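Local structure of nucleoside-diphosphate-sugar pyrophosphorylase (Vibrio cholerae, 4EVW) at residues 87-92 / 183-187; 105-111 / 174-180. The protein probably belongs to the nucleotidyltransferases that join a sugar phosphate to a nucleoside triphosphate, forming a nucleotide sugar and releasing pyrophosphate. The protein carries 1 engineered substitution. All blocks are in the same frame, centred on the assembly; numbering follows the deposited sequence.

Contact 1 of 2, residues 87-92 / 183-187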
loop_
_atom_site.group_PDB
_atom_site.type_symbol
_atom_site.label_atom_id
_atom_site.label_comp_id
_atom_site.label_asym_id
_atom_site.label_seq_id
_atom_site.Cartn_x
_atom_site.Cartn_y
_atom_site.Cartn_z
ATOM N N GLN A 87 1.039 7.376 -4.198
ATOM C CA GLN A 87 1.582 6.034 -3.994
ATOM C C GLN A 87 1.880 5.224 -5.246
ATOM O O GLN A 87 2.845 4.462 -5.269
ATOM C CB GLN A 87 0.661 5.210 -3.092
ATOM C CG GLN A 87 0.619 5.672 -1.649
ATOM C CD GLN A 87 -0.179 4.724 -0.775
ATOM O OE1 GLN A 87 -0.912 3.869 -1.277
ATOM N NE2 GLN A 87 -0.047 4.875 0.538
ATOM N N ALA A 88 1.056 5.362 -6.283
ATOM C CA ALA A 88 1.298 4.594 -7.497
ATOM C C ALA A 88 2.614 5.016 -8.136
ATOM O O ALA A 88 3.363 4.173 -8.631
ATOM C CB ALA A 88 0.139 4.768 -8.487
ATOM N N GLU A 89 2.905 6.316 -8.140
ATOM C CA GLU A 89 4.160 6.760 -8.728
ATOM C C GLU A 89 5.318 6.348 -7.817
ATOM O O GLU A 89 6.376 5.941 -8.289
ATOM C CB GLU A 89 4.181 8.284 -8.940
ATOM C CG GLU A 89 5.489 8.749 -9.578
ATOM C CD GLU A 89 5.505 10.227 -9.949
ATOM O OE1 GLU A 89 4.901 11.046 -9.227
ATOM O OE2 GLU A 89 6.152 10.564 -10.961
ATOM N N THR A 90 5.114 6.456 -6.508
ATOM C CA THR A 90 6.152 6.075 -5.555
ATOM C C THR A 90 6.567 4.627 -5.799
ATOM O O THR A 90 7.759 4.315 -5.875
ATOM C CB THR A 90 5.650 6.228 -4.113
ATOM O OG1 THR A 90 5.299 7.602 -3.886
ATOM C CG2 THR A 90 6.732 5.804 -3.115
ATOM N N VAL A 91 5.582 3.744 -5.928
ATOM C CA VAL A 91 5.861 2.335 -6.178
ATOM C C VAL A 91 6.635 2.146 -7.483
ATOM O O VAL A 91 7.643 1.437 -7.517
ATOM C CB VAL A 91 4.551 1.525 -6.220
ATOM C CG1 VAL A 91 4.816 0.126 -6.773
ATOM C CG2 VAL A 91 3.955 1.436 -4.800
ATOM N N THR A 92 6.178 2.784 -8.559
ATOM C CA THR A 92 6.871 2.657 -9.843
ATOM C C THR A 92 8.321 3.148 -9.762
ATOM O O THR A 92 9.237 2.484 -10.251
ATOM C CB THR A 92 6.121 3.430 -10.954
ATOM O OG1 THR A 92 4.841 2.820 -11.170
ATOM C CG2 THR A 92 6.916 3.411 -12.257
ATOM N N TYR A 183 1.689 -4.765 -12.860
ATOM C CA TYR A 183 1.563 -3.496 -12.156
ATOM C C TYR A 183 2.156 -2.384 -13.016
ATOM O O TYR A 183 1.531 -1.345 -13.222
ATOM C CB TYR A 183 2.326 -3.509 -10.825
ATOM C CG TYR A 183 2.314 -2.148 -10.168
ATOM C CD1 TYR A 183 1.268 -1.775 -9.322
ATOM C CD2 TYR A 183 3.300 -1.199 -10.459
ATOM C CE1 TYR A 183 1.196 -0.486 -8.791
ATOM C CE2 TYR A 183 3.233 0.090 -9.935
ATOM C CZ TYR A 183 2.180 0.440 -9.103
ATOM O OH TYR A 183 2.084 1.718 -8.605
ATOM N N LEU A 184 3.375 -2.598 -13.506
ATOM C CA LEU A 184 4.040 -1.574 -14.305
ATOM C C LEU A 184 3.312 -1.263 -15.611
ATOM O O LEU A 184 3.275 -0.115 -16.054
ATOM C CB LEU A 184 5.497 -1.972 -14.571
ATOM C CG LEU A 184 6.371 -2.008 -13.307
ATOM C CD1 LEU A 184 7.759 -2.520 -13.657
ATOM C CD2 LEU A 184 6.458 -0.620 -12.681
ATOM N N GLU A 185 2.720 -2.280 -16.224
ATOM C CA GLU A 185 1.976 -2.069 -17.461
ATOM C C GLU A 185 0.697 -1.274 -17.175
ATOM O O GLU A 185 0.336 -0.378 -17.934
ATOM C CB GLU A 185 1.627 -3.410 -18.098
ATOM C CG GLU A 185 0.908 -3.289 -19.424
ATOM C CD GLU A 185 1.746 -2.613 -20.497
ATOM O OE1 GLU A 185 2.977 -2.483 -20.321
ATOM O OE2 GLU A 185 1.161 -2.217 -21.529
ATOM N N ALA A 186 0.014 -1.591 -16.077
ATOM C CA ALA A 186 -1.200 -0.857 -15.726
ATOM C C ALA A 186 -0.842 0.602 -15.444
ATOM O O ALA A 186 -1.576 1.521 -15.821
ATOM C CB ALA A 186 -1.855 -1.475 -14.509
ATOM N N TYR A 187 0.288 0.808 -14.776
ATOM C CA TYR A 187 0.753 2.153 -14.460
ATOM C C TYR A 187 1.017 2.935 -15.736
ATOM O O TYR A 187 0.607 4.085 -15.871
ATOM C CB TYR A 187 2.047 2.109 -13.653
ATOM C CG TYR A 187 2.521 3.490 -13.267
ATOM C CD1 TYR A 187 1.992 4.139 -12.152
ATOM C CD2 TYR A 187 3.484 4.155 -14.024
ATOM C CE1 TYR A 187 2.411 5.421 -11.797
ATOM C CE2 TYR A 187 3.911 5.437 -13.684
ATOM C CZ TYR A 187 3.375 6.060 -12.565
ATOM O OH TYR A 187 3.809 7.316 -12.207
#
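Two tyrosines of helix 180-191, Y183 and Y187, reach across to the first turns of helix 87-100 in a buried helix-helix contact on one side of the central sheet. The short segments run nearer antiparallel than parallel, at 129°, and their axes stay 10.8 Å apart, a spacing filled mainly by the two rings. Both rings are sent across by the same first torsion, with CG trans to the backbone N (174° in Y183, -178° in Y187).

Y183 meets the other helix with its phenol end. Its OH donates to the carbonyl oxygen A88 O at 2.8 Å, in the carbonyl plane and on a lone pair. That oxygen is gripped three times, since T92 N supplies the ordinary helical bond and T92 OG1 adds a longer one of 3.2 Å. V91 CG1 comes in obliquely, 3.5 Å from Y183 CZ.

Y187 offers a face instead. T92 OG1 sits over the ring centre, 3.1 Å above the plane, and T92 CB makes a CH-pi contact 4.0 Å from the centroid. The threonine thus serves both helices, bonding back to its own turn while resting on the ring. Farther out, Y187 OH lies 3.4 Å from E89 CB, while the carboxylate of E89 turns to the backbone N of R85. Helix 208-214 adds L208, which touches both A88 and Y183.

Such packing of neighbouring helices over one face of a mixed sheet is consistent with the Rossmann-like alpha/beta fold expected of a sugar nucleotidyltransferase.

Contact 2 of 2, residues 105-111 / 174-180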
loop_
_atom_site.group_PDB
_atom_site.type_symbol
_atom_site.label_atom_id
_atom_site.label_comp_id
_atom_site.label_asym_id
_atom_site.label_seq_id
_atom_site.Cartn_x
_atom_site.Cartn_y
_atom_site.Cartn_z
ATOM N N TYR A 105 13.995 -8.552 -10.089
ATOM C CA TYR A 105 12.860 -9.240 -9.483
ATOM C C TYR A 105 11.655 -9.219 -10.420
ATOM O O TYR A 105 11.268 -8.162 -10.917
ATOM C CB TYR A 105 12.510 -8.559 -8.160
ATOM C CG TYR A 105 11.330 -9.178 -7.473
ATOM C CD1 TYR A 105 11.448 -10.398 -6.804
ATOM C CD2 TYR A 105 10.079 -8.564 -7.519
ATOM C CE1 TYR A 105 10.354 -10.990 -6.201
ATOM C CE2 TYR A 105 8.971 -9.150 -6.918
ATOM C CZ TYR A 105 9.117 -10.362 -6.260
ATOM O OH TYR A 105 8.031 -10.948 -5.658
ATOM N N GLN A 106 11.050 -10.381 -10.651
ATOM C CA GLN A 106 9.906 -10.457 -11.558
ATOM C C GLN A 106 8.671 -11.077 -10.916
ATOM O O GLN A 106 7.712 -11.423 -11.607
ATOM C CB GLN A 106 10.282 -11.278 -12.796
ATOM C CG GLN A 106 11.479 -10.746 -13.576
ATOM C CD GLN A 106 11.226 -9.375 -14.171
ATOM O OE1 GLN A 106 10.085 -9.012 -14.458
ATOM N NE2 GLN A 106 12.294 -8.610 -14.378
ATOM N N GLY A 107 8.687 -11.206 -9.598
ATOM C CA GLY A 107 7.569 -11.830 -8.917
ATOM C C GLY A 107 6.416 -10.918 -8.551
ATOM O O GLY A 107 6.247 -9.834 -9.112
ATOM N N SER A 108 5.620 -11.372 -7.594
ATOM C CA SER A 108 4.460 -10.624 -7.151
ATOM C C SER A 108 4.854 -9.434 -6.292
ATOM O O SER A 108 5.962 -9.376 -5.755
ATOM C CB SER A 108 3.551 -11.531 -6.320
ATOM O OG SER A 108 4.176 -11.856 -5.090
ATOM N N ILE A 109 3.958 -8.463 -6.198
ATOM C CA ILE A 109 4.200 -7.348 -5.306
ATOM C C ILE A 109 2.921 -7.095 -4.534
ATOM O O ILE A 109 1.814 -7.133 -5.078
ATOM C CB ILE A 109 4.663 -6.049 -6.001
ATOM C CG1 ILE A 109 3.655 -5.599 -7.044
ATOM C CG2 ILE A 109 6.054 -6.244 -6.605
ATOM C CD1 ILE A 109 3.970 -4.206 -7.551
ATOM N N THR A 110 3.099 -6.870 -3.244
ATOM C CA THR A 110 1.999 -6.612 -2.336
ATOM C C THR A 110 2.244 -5.227 -1.783
ATOM O O THR A 110 3.125 -5.033 -0.949
ATOM C CB THR A 110 2.008 -7.645 -1.207
ATOM O OG1 THR A 110 1.844 -8.949 -1.771
ATOM C CG2 THR A 110 0.887 -7.378 -0.222
ATOM N N VAL A 111 1.480 -4.256 -2.266
ATOM C CA VAL A 111 1.650 -2.880 -1.814
ATOM C C VAL A 111 0.836 -2.642 -0.560
ATOM O O VAL A 111 -0.330 -3.008 -0.486
ATOM C CB VAL A 111 1.210 -1.880 -2.898
ATOM C CG1 VAL A 111 1.482 -0.449 -2.434
ATOM C CG2 VAL A 111 1.939 -2.183 -4.193
ATOM N N LEU A 174 -4.220 -2.506 1.111
ATOM C CA LEU A 174 -3.351 -3.603 0.699
ATOM C C LEU A 174 -3.774 -3.985 -0.713
ATOM O O LEU A 174 -4.907 -4.408 -0.941
ATOM C CB LEU A 174 -3.481 -4.802 1.644
ATOM C CG LEU A 174 -2.452 -5.894 1.336
ATOM C CD1 LEU A 174 -1.909 -6.481 2.629
ATOM C CD2 LEU A 174 -3.081 -6.957 0.450
ATOM N N TYR A 175 -2.855 -3.806 -1.658
ATOM C CA TYR A 175 -3.098 -4.093 -3.064
ATOM C C TYR A 175 -2.088 -5.115 -3.551
ATOM O O TYR A 175 -0.890 -4.838 -3.599
ATOM C CB TYR A 175 -2.940 -2.820 -3.895
ATOM C CG TYR A 175 -3.783 -1.674 -3.409
ATOM C CD1 TYR A 175 -3.220 -0.622 -2.684
ATOM C CD2 TYR A 175 -5.149 -1.638 -3.672
ATOM C CE1 TYR A 175 -4.002 0.442 -2.238
ATOM C CE2 TYR A 175 -5.939 -0.588 -3.230
ATOM C CZ TYR A 175 -5.362 0.448 -2.517
ATOM O OH TYR A 175 -6.146 1.492 -2.091
ATOM N N HIS A 176 -2.574 -6.288 -3.932
ATOM C CA HIS A 176 -1.695 -7.347 -4.390
ATOM C C HIS A 176 -1.753 -7.533 -5.902
ATOM O O HIS A 176 -2.825 -7.451 -6.507
ATOM C CB HIS A 176 -2.078 -8.662 -3.699
ATOM C CG HIS A 176 -1.189 -9.814 -4.060
ATOM N ND1 HIS A 176 0.068 -9.982 -3.519
ATOM C CD2 HIS A 176 -1.376 -10.847 -4.910
ATOM C CE1 HIS A 176 0.616 -11.076 -4.020
ATOM N NE2 HIS A 176 -0.238 -11.620 -4.868
ATOM N N PHE A 177 -0.584 -7.761 -6.498
ATOM C CA PHE A 177 -0.456 -8.020 -7.932
ATOM C C PHE A 177 0.405 -9.270 -8.068
ATOM O O PHE A 177 1.503 -9.334 -7.511
ATOM C CB PHE A 177 0.231 -6.856 -8.653
ATOM C CG PHE A 177 -0.493 -5.549 -8.517
ATOM C CD1 PHE A 177 -0.379 -4.798 -7.357
ATOM C CD2 PHE A 177 -1.301 -5.078 -9.546
ATOM C CE1 PHE A 177 -1.060 -3.588 -7.218
ATOM C CE2 PHE A 177 -1.988 -3.869 -9.420
ATOM C CZ PHE A 177 -1.866 -3.123 -8.252
ATOM N N ASN A 178 -0.085 -10.261 -8.806
ATOM C CA ASN A 178 0.662 -11.506 -8.977
ATOM C C ASN A 178 1.977 -11.319 -9.738
ATOM O O ASN A 178 2.934 -12.059 -9.515
ATOM C CB ASN A 178 -0.206 -12.550 -9.690
ATOM C CG ASN A 178 0.421 -13.929 -9.675
ATOM O OD1 ASN A 178 0.829 -14.422 -8.622
ATOM N ND2 ASN A 178 0.498 -14.560 -10.840
ATOM N N ARG A 179 2.025 -10.331 -10.630
ATOM C CA ARG A 179 3.236 -10.059 -11.410
ATOM C C ARG A 179 3.608 -8.582 -11.407
ATOM O O ARG A 179 2.776 -7.726 -11.701
ATOM C CB ARG A 179 3.062 -10.520 -12.861
ATOM C CG ARG A 179 2.909 -12.026 -13.019
ATOM C CD ARG A 179 2.915 -12.443 -14.486
ATOM N NE ARG A 179 3.086 -13.886 -14.629
ATOM C CZ ARG A 179 4.176 -14.470 -15.118
ATOM N NH1 ARG A 179 5.205 -13.734 -15.522
ATOM N NH2 ARG A 179 4.245 -15.793 -15.192
ATOM N N LYS A 180 4.865 -8.293 -11.081
ATOM C CA LYS A 180 5.354 -6.919 -11.056
ATOM C C LYS A 180 5.101 -6.285 -12.420
ATOM O O LYS A 180 4.710 -5.122 -12.509
ATOM C CB LYS A 180 6.860 -6.885 -10.760
ATOM C CG LYS A 180 7.453 -5.479 -10.735
ATOM C CD LYS A 180 8.982 -5.479 -10.792
ATOM C CE LYS A 180 9.497 -5.857 -12.178
ATOM N NZ LYS A 180 10.981 -5.730 -12.262
#
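I109 and F177 form an antiparallel hydrogen-bonded pair, with I109 N to F177 O and F177 N to I109 O both at 2.9 Å. V111 and Y175 repeat the pattern, V111 N reaching Y175 O at 2.8 Å. Between them lies the non-hydrogen-bonded pair T110 and H176, whose side chains supply a bond of their own: T110 OG1 and H176 ND1 are 2.7 Å apart, the hydroxyl at the edge of the imidazole and near its plane. On the opposite face I109 CG1 packs 4.0 Å from F177 CB.

Beyond the strands, K180 ties the two segments together further. Its backbone N, in the first turn of helix 180-191, bonds to G107 O, and its chain, bent at chi3 (73°), brings NZ to Y105 O at 2.8 Å, nearly along the C=O axis. The Y105 ring folds back so that G107 N stands over its centre and OH donates to S108 O at 2.6 Å.

In the next shell, strand 2-5 pairs with strand 109-111 and strand 132-138 with strand 174-177, while Y209 stacks on the F177 ring. Strand 174-177, antiparallel to both neighbours, is the reversed strand of the mixed central sheet known from sugar nucleotidyltransferases, consistent with membership of that family.

Contact 2 is nested inside the chain loop that contact 1 closes, and the two join successive elements: helix 87-100 leads into strand 109-111, and strand 174-177 into helix 180-191. Helix meets helix in the layer that packs against the sheet, where strand meets strand. The layers touch directly, Y183 CD1 lying 3.6 Å from F177 CZ in an edge-to-face pair and V91 CG2 3.9 Å from V111 CG1. Contact 1 is buried and relies mainly on side-chain packing, with a single hydrogen bond between its segments, from a tyrosine hydroxyl to a backbone carbonyl. Contact 2 is bound chiefly through backbone amides and carbonyls in its buried strands, then becomes more exposed toward Q106 and R179, where K180 bonds to loop carbonyls.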